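Local coordinates for A rubisco-like protein (Burkholderia fungorum, PDB 3NWR), which is of unknown function but belongs to the rubisco-like proteins, relatives of the ribulose bisphosphate carboxylase large chain, and is probably a lyase or related enzyme, at residues 22-27 with 87-92; 30-35 with 59-64; 78-83 with 123-128. One frame throughout, in Å; residues are numbered along the deposited sequence. Where two conformers were deposited one is given.

Interaction 1. Residues 22-27 with 87-92; sequences ETPLDP and GPWRRA. With SO4 (sulfate ion), chain D.
Arg90 and Pro27 show how a charged side chain can be packed by its flat face. Pro27 CD sits over the centre of the guanidinium, 3.3 Å from Arg90 CZ, reached by a bend at the third arginine torsion (chi3 67°). Three waters lie at the guanidinium edge, in its plane, and one joins Arg90 NH1 to Asp26 OD1. Asp26 OD1 stands 4.1 Å from Arg90 NH1, well out of the guanidinium plane, so no N-H points at it, while Asp26 OD2 caps the following helix at Arg29 N. Arg90 NH2 forms a salt bridge with Glu66 on the adjoining strand.

The backbones pair antiparallel, as the two central strands of the N-terminal domain's sheet. Thr23 N donates to Arg90 O over 2.8 Å; the return bond from Arg90 N to Thr23 O is weak. Thr23 OG1, also bonded to Glu123 O, accepts from Leu25 N in an ST turn as the chain leaves strand 14-23 for helix 27-37. Glu22 extends with CG anti to its backbone N (chi1 -178°), its CG 3.9 Å from Arg91 CG, and its carboxylate bonds to Ser74. Pro24 CD meets Trp89 CD1 obliquely at 3.8 Å.

Asp26 N donates to sulfate O3 at 2.9 Å, an ion probably from the crystallisation liquor. Pro27 over one face, waters at the edge and the Glu66 salt bridge together hold the guanidinium; water bridges it to Asp26, whose charge attraction is probably modest.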
# COMPACT_ATOMS: atom_id res chain seq x y z
N GLU A 22 5.32 15.87 13.43
CA GLU A 22 6.44 16.10 14.33
C GLU A 22 7.55 16.77 13.54
O GLU A 22 7.87 16.34 12.43
CB GLU A 22 6.93 14.77 14.90
CG GLU A 22 8.07 14.88 15.90
CD GLU A 22 8.63 13.52 16.25
OE1 GLU A 22 7.89 12.70 16.84
OE2 GLU A 22 9.81 13.27 15.91
N THR A 23 8.12 17.83 14.10
CA THR A 23 9.12 18.61 13.38
C THR A 23 9.89 19.48 14.38
O THR A 23 9.31 19.94 15.36
CB THR A 23 8.46 19.52 12.32
OG1 THR A 23 9.46 20.32 11.66
CG2 THR A 23 7.41 20.44 12.95
N PRO A 24 11.19 19.68 14.14
CA PRO A 24 11.92 20.61 15.00
C PRO A 24 11.68 22.04 14.55
O PRO A 24 12.09 22.99 15.23
CB PRO A 24 13.38 20.22 14.77
CG PRO A 24 13.40 19.76 13.35
CD PRO A 24 12.06 19.08 13.11
N LEU A 25 11.03 22.19 13.39
CA LEU A 25 10.72 23.51 12.85
C LEU A 25 9.37 24.00 13.39
O LEU A 25 8.78 23.37 14.27
CB LEU A 25 10.71 23.46 11.31
CG LEU A 25 11.91 22.77 10.66
CD1 LEU A 25 11.79 22.76 9.14
CD2 LEU A 25 13.23 23.41 11.09
N ASP A 26 8.89 25.12 12.87
CA ASP A 26 7.60 25.67 13.29
C ASP A 26 6.45 24.82 12.74
O ASP A 26 6.30 24.71 11.53
CB ASP A 26 7.46 27.10 12.78
CG ASP A 26 6.14 27.72 13.17
OD1 ASP A 26 5.95 27.98 14.38
OD2 ASP A 26 5.29 27.93 12.28
N PRO A 27 5.64 24.23 13.63
CA PRO A 27 4.54 23.37 13.16
C PRO A 27 3.59 24.05 12.18
O PRO A 27 3.19 23.42 11.20
CB PRO A 27 3.81 22.99 14.45
CG PRO A 27 4.90 23.00 15.50
CD PRO A 27 5.81 24.15 15.10
N GLY A 87 16.86 20.09 18.38
CA GLY A 87 15.57 19.78 18.95
C GLY A 87 15.08 20.98 19.74
O GLY A 87 15.70 22.05 19.69
N PRO A 88 13.98 20.82 20.48
CA PRO A 88 13.21 19.58 20.61
C PRO A 88 12.40 19.30 19.35
O PRO A 88 12.35 20.13 18.45
CB PRO A 88 12.25 19.88 21.77
CG PRO A 88 12.74 21.15 22.39
CD PRO A 88 13.42 21.90 21.31
N TRP A 89 11.77 18.13 19.30
CA TRP A 89 10.96 17.77 18.14
C TRP A 89 9.49 17.99 18.44
O TRP A 89 8.83 17.18 19.09
CB TRP A 89 11.29 16.34 17.68
CG TRP A 89 12.64 16.34 17.07
CD1 TRP A 89 12.94 16.48 15.75
CD2 TRP A 89 13.89 16.30 17.77
NE1 TRP A 89 14.30 16.50 15.57
CE2 TRP A 89 14.91 16.38 16.80
CE3 TRP A 89 14.25 16.19 19.11
CZ2 TRP A 89 16.26 16.35 17.13
CZ3 TRP A 89 15.60 16.15 19.44
CH2 TRP A 89 16.58 16.24 18.45
N ARG A 90 9.01 19.15 18.00
CA ARG A 90 7.68 19.59 18.33
C ARG A 90 6.62 18.71 17.69
O ARG A 90 6.83 18.16 16.61
CB ARG A 90 7.51 21.06 17.94
CG ARG A 90 8.58 21.96 18.57
CD ARG A 90 8.63 23.34 17.93
NE ARG A 90 7.42 24.10 18.21
CZ ARG A 90 7.23 25.36 17.84
NH1 ARG A 90 8.17 26.01 17.18
NH2 ARG A 90 6.09 25.97 18.13
N ARG A 91 5.48 18.59 18.36
CA ARG A 91 4.39 17.78 17.85
C ARG A 91 3.12 18.61 17.77
O ARG A 91 2.88 19.48 18.61
CB ARG A 91 4.17 16.56 18.73
CG ARG A 91 5.30 15.54 18.61
CD ARG A 91 5.25 14.49 19.70
NE ARG A 91 4.05 13.66 19.63
CZ ARG A 91 3.04 13.73 20.49
NH1 ARG A 91 3.07 14.60 21.49
NH2 ARG A 91 1.99 12.94 20.34
N ALA A 92 2.31 18.36 16.75
CA ALA A 92 1.05 19.06 16.62
C ALA A 92 0.01 18.23 15.89
O ALA A 92 0.34 17.44 15.01
CB ALA A 92 1.24 20.39 15.90
S SO4 D . 11.11 27.51 10.99
O1 SO4 D . 12.09 27.31 9.92
O2 SO4 D . 11.66 27.01 12.25
O3 SO4 D . 9.88 26.80 10.68
O4 SO4 D . 10.83 28.93 11.12
O HOH W 1 11.01 25.34 16.27
O HOH W 2 12.99 22.79 17.77
O HOH W 3 5.24 28.64 17.72
O HOH W 4 8.30 28.57 15.93

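Interaction 2. Residues 30-35 with 59-64; sequences VADVMA and ASVLRI
Asp32 carries the one flat group among the side chains that touch here, a carboxylate, and nothing from strand 60-64 lies over either of its faces. Its OD1 instead has the methyl CG2 of Val61 alongside at 4.2 Å and a water at 2.6 Å. That water donates to Asp32 OD1 and accepts from Val61 N, 3.0 Å away, so it spans from the helix to the edge of the strand. Asp32 OD2 is engaged by Arg58 in a salt bridge.

The rest of the contact is apolar and made of small groups. Val61 is central: with CG1 anti to the backbone N (chi1 -179°), its other methyl, CG2, is turned to the helix, where it meets Ala31 CB at 3.9 Å and the carbonyl Ala31 O at 3.6 Å. The same methyl also reaches Ala35 CB. One turn further along, Ala35 and Ala59 face each other, CB to CB at 4.2 Å, and Ala59 CB rests close to Ala35 O. With alanines on the helix side, the axes of the two short segments come within 7.6 Å, crossing at 133°.

No direct hydrogen bond joins helix and strand. This is helix-on-sheet packing in the N-terminal domain, with strand 60-70 at the edge of its four-stranded sheet; the chemistry implies an apolar alanine-valine seam flanked by a water bridge, in which the nearby arginine probably favours the ionised form of Asp32.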
# COMPACT_ATOMS: atom_id res chain seq x y z
N VAL A 30 5.20 24.27 8.75
CA VAL A 30 5.27 22.93 8.18
C VAL A 30 3.90 22.49 7.69
O VAL A 30 3.78 21.91 6.61
CB VAL A 30 5.88 21.93 9.18
CG1 VAL A 30 5.90 20.52 8.60
CG2 VAL A 30 7.30 22.38 9.54
N ALA A 31 2.86 22.78 8.47
CA ALA A 31 1.50 22.42 8.06
C ALA A 31 1.16 23.09 6.73
O ALA A 31 0.52 22.48 5.87
CB ALA A 31 0.49 22.82 9.14
N ASP A 32 1.59 24.33 6.54
CA ASP A 32 1.27 24.98 5.28
C ASP A 32 2.13 24.47 4.12
O ASP A 32 1.69 24.44 2.97
CB ASP A 32 1.34 26.50 5.38
CG ASP A 32 0.71 27.18 4.17
OD1 ASP A 32 -0.52 27.04 3.98
OD2 ASP A 32 1.45 27.82 3.41
N VAL A 33 3.36 24.06 4.42
CA VAL A 33 4.17 23.35 3.43
C VAL A 33 3.40 22.10 2.97
O VAL A 33 3.28 21.86 1.77
CB VAL A 33 5.54 22.93 3.99
CG1 VAL A 33 6.19 21.90 3.08
CG2 VAL A 33 6.44 24.15 4.15
N MET A 34 2.87 21.34 3.92
CA MET A 34 2.06 20.17 3.59
C MET A 34 0.87 20.53 2.71
O MET A 34 0.61 19.88 1.69
CB MET A 34 1.57 19.48 4.86
CG MET A 34 2.69 18.99 5.74
SD MET A 34 2.08 18.35 7.31
CE MET A 34 1.06 17.01 6.67
N ALA A 35 0.13 21.56 3.10
CA ALA A 35 -1.04 22.00 2.35
C ALA A 35 -0.67 22.38 0.92
O ALA A 35 -1.35 22.01 -0.04
CB ALA A 35 -1.72 23.17 3.06
N ALA A 59 -5.05 24.10 -0.99
CA ALA A 59 -5.51 23.56 0.30
C ALA A 59 -5.12 24.52 1.42
O ALA A 59 -4.19 25.31 1.27
CB ALA A 59 -4.89 22.18 0.55
N SER A 60 -5.84 24.47 2.53
CA SER A 60 -5.53 25.36 3.64
C SER A 60 -5.47 24.64 4.97
O SER A 60 -6.02 23.55 5.13
CB SER A 60 -6.55 26.50 3.71
OG SER A 60 -7.85 25.98 3.88
N VAL A 61 -4.79 25.26 5.92
CA VAL A 61 -4.68 24.73 7.27
C VAL A 61 -5.81 25.32 8.11
O VAL A 61 -5.88 26.54 8.29
CB VAL A 61 -3.33 25.09 7.89
CG1 VAL A 61 -3.23 24.51 9.29
CG2 VAL A 61 -2.19 24.59 7.01
N LEU A 62 -6.70 24.46 8.60
CA LEU A 62 -7.87 24.93 9.34
C LEU A 62 -7.62 24.93 10.84
O LEU A 62 -8.23 25.71 11.58
CB LEU A 62 -9.10 24.05 9.05
CG LEU A 62 -9.70 24.09 7.65
CD1 LEU A 62 -10.98 23.26 7.61
CD2 LEU A 62 -9.96 25.53 7.20
N ARG A 63 -6.76 24.03 11.31
CA ARG A 63 -6.52 23.88 12.74
C ARG A 63 -5.09 23.47 13.01
O ARG A 63 -4.54 22.63 12.31
CB ARG A 63 -7.46 22.82 13.35
CG ARG A 63 -8.93 23.21 13.34
CD ARG A 63 -9.79 22.25 14.18
NE ARG A 63 -10.24 21.09 13.42
CZ ARG A 63 -11.24 21.13 12.54
NH1 ARG A 63 -11.87 22.26 12.28
NH2 ARG A 63 -11.59 20.02 11.89
N ILE A 64 -4.50 24.05 14.05
CA ILE A 64 -3.23 23.59 14.56
C ILE A 64 -3.33 23.57 16.07
O ILE A 64 -3.83 24.52 16.67
CB ILE A 64 -2.07 24.52 14.16
CG1 ILE A 64 -1.95 24.62 12.64
CG2 ILE A 64 -0.76 24.02 14.76
CD1 ILE A 64 -1.09 25.77 12.17
O HOH W 5 -2.80 27.37 5.10

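Interaction 3. Residues 78-83 with 123-128; sequences AWLERQ and EVTGVR
Leu80 and Glu123 are the residues whose CA atoms come nearest, 7.0 Å apart, and no hydrogen bond links the short helix 78-82 to the turn leading into strand 126-133. Side chains therefore bridge the gap, chiefly one branch of Leu80. Its CD1 methyl touches Thr125 CG2 at 3.6 Å, the two side chains meeting at about a right angle, and also rests 3.9 Å from the carbonyl Glu123 O.

Thr125 divides its two branches between different neighbours. At chi1 54° its OG1 stands between the backbone N and the carbonyl carbon and is hydrogen-bonded to Glu22, while CG2 lies anti to the carbonyl carbon and meets the leucine. Glu123 is touched through its backbone, for its side chain starts away from the helix. Trp79 comes in more loosely: its CE3 is 4.5 Å from Glu123 N, an oblique approach. Within its own segment the indole has Gln83 OE1 over one face, 3.3 Å above the plane and offset toward the rim.

The contact lies at a subunit boundary. Trp79 also packs on Gly323 of the second subunit, and Val124 O accepts from Arg293 of that subunit as well as from Asn77. Within the chain, Thr125 and Gly126 both face Glu22 in a classic beta bulge beside strand 14-23, while Glu123 and Val124 pack against helix 27-37, and Leu80 also touches Pro24.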
# COMPACT_ATOMS: atom_id res chain seq x y z
N ALA A 78 17.47 12.88 6.71
CA ALA A 78 18.77 13.30 6.20
C ALA A 78 18.86 14.80 5.94
O ALA A 78 19.93 15.40 6.11
CB ALA A 78 19.13 12.52 4.93
N TRP A 79 17.76 15.41 5.51
CA TRP A 79 17.75 16.84 5.24
C TRP A 79 17.94 17.62 6.53
O TRP A 79 18.74 18.56 6.59
CB TRP A 79 16.45 17.25 4.53
CG TRP A 79 16.44 18.68 4.06
CD1 TRP A 79 17.00 19.16 2.91
CD2 TRP A 79 15.85 19.80 4.72
NE1 TRP A 79 16.79 20.52 2.81
CE2 TRP A 79 16.08 20.94 3.91
CE3 TRP A 79 15.13 19.96 5.91
CZ2 TRP A 79 15.63 22.21 4.26
CZ3 TRP A 79 14.69 21.22 6.26
CH2 TRP A 79 14.94 22.33 5.44
N LEU A 80 17.23 17.22 7.58
CA LEU A 80 17.34 17.92 8.85
C LEU A 80 18.72 17.75 9.48
O LEU A 80 19.26 18.68 10.06
CB LEU A 80 16.25 17.47 9.83
CG LEU A 80 14.85 18.02 9.51
CD1 LEU A 80 13.80 17.36 10.39
CD2 LEU A 80 14.82 19.53 9.67
N GLU A 81 19.31 16.56 9.35
CA GLU A 81 20.62 16.37 9.96
C GLU A 81 21.74 17.00 9.14
O GLU A 81 22.75 17.42 9.71
CB GLU A 81 20.90 14.91 10.32
CG GLU A 81 20.65 13.92 9.22
CD GLU A 81 20.59 12.50 9.77
OE1 GLU A 81 20.83 12.33 10.99
OE2 GLU A 81 20.30 11.57 9.00
N ARG A 82 21.56 17.07 7.83
CA ARG A 82 22.51 17.79 6.98
C ARG A 82 22.67 19.22 7.48
O ARG A 82 23.66 19.89 7.18
CB ARG A 82 22.04 17.82 5.52
CG ARG A 82 22.68 16.77 4.63
CD ARG A 82 22.59 17.13 3.15
NE ARG A 82 21.23 17.04 2.63
CZ ARG A 82 20.65 15.90 2.25
NH1 ARG A 82 21.31 14.75 2.36
NH2 ARG A 82 19.41 15.90 1.78
N GLN A 83 21.70 19.68 8.26
CA GLN A 83 21.70 21.06 8.72
C GLN A 83 21.78 21.20 10.23
O GLN A 83 21.65 22.30 10.77
CB GLN A 83 20.46 21.77 8.21
CG GLN A 83 20.46 21.94 6.71
CD GLN A 83 19.11 22.32 6.19
OE1 GLN A 83 18.09 22.00 6.79
NE2 GLN A 83 19.10 23.02 5.06
N GLU A 123 10.92 18.40 6.10
CA GLU A 123 10.59 19.18 7.29
C GLU A 123 10.20 18.33 8.50
O GLU A 123 10.25 18.81 9.64
CB GLU A 123 9.45 20.16 7.00
CG GLU A 123 9.83 21.33 6.12
CD GLU A 123 9.69 21.02 4.64
OE1 GLU A 123 9.41 19.85 4.29
OE2 GLU A 123 9.88 21.95 3.83
N VAL A 124 9.81 17.08 8.27
CA VAL A 124 9.18 16.30 9.34
C VAL A 124 9.98 15.10 9.85
O VAL A 124 10.69 14.44 9.09
CB VAL A 124 7.77 15.83 8.95
CG1 VAL A 124 6.90 17.02 8.53
CG2 VAL A 124 7.84 14.78 7.83
N THR A 125 9.83 14.83 11.14
CA THR A 125 10.37 13.62 11.74
C THR A 125 9.23 12.71 12.20
O THR A 125 9.44 11.73 12.91
CB THR A 125 11.32 13.95 12.92
OG1 THR A 125 10.65 14.80 13.87
CG2 THR A 125 12.56 14.64 12.40
N GLY A 126 8.02 13.05 11.77
CA GLY A 126 6.83 12.26 12.04
C GLY A 126 5.66 12.84 11.25
O GLY A 126 5.49 14.05 11.19
N VAL A 127 4.86 11.97 10.63
CA VAL A 127 3.63 12.38 9.97
C VAL A 127 2.70 11.18 9.89
O VAL A 127 3.07 10.12 9.34
CB VAL A 127 3.84 12.91 8.53
CG1 VAL A 127 2.50 13.14 7.86
CG2 VAL A 127 4.62 14.20 8.53
N ARG A 128 1.51 11.34 10.45
CA ARG A 128 0.50 10.30 10.40
C ARG A 128 -0.85 10.90 10.07
O ARG A 128 -1.29 11.87 10.68
CB ARG A 128 0.41 9.57 11.74
CG ARG A 128 -0.56 8.38 11.75
CD ARG A 128 -0.49 7.74 13.11
NE ARG A 128 -1.43 6.65 13.33
CZ ARG A 128 -1.08 5.37 13.42
NH1 ARG A 128 0.18 5.00 13.25
NH2 ARG A 128 -2.01 4.47 13.68

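All three contacts belong to the N-terminal domain of the rubisco large-chain family and gather round one antiparallel sheet, ordered 60-70, 89-99, 14-23, 126-133. Interaction 1 joins its two central strands; interaction 2 sets a helix on outer strand 60-70, and interaction 3 sets one on the loop that leads into outer strand 126-133. Along the chain, interaction 2 falls between the segments of interaction 1 and closes before interaction 3 opens, whereas the segments of 1 and 3 alternate. Centres of 1 and 3 lie about 10 Å apart, of 1 and 2 about 14 Å, of 2 and 3 about 17 Å. Val30 packs on both Thr23 and Val124, drawing the three together, and interaction 3 extends the domain's packing to the second subunit.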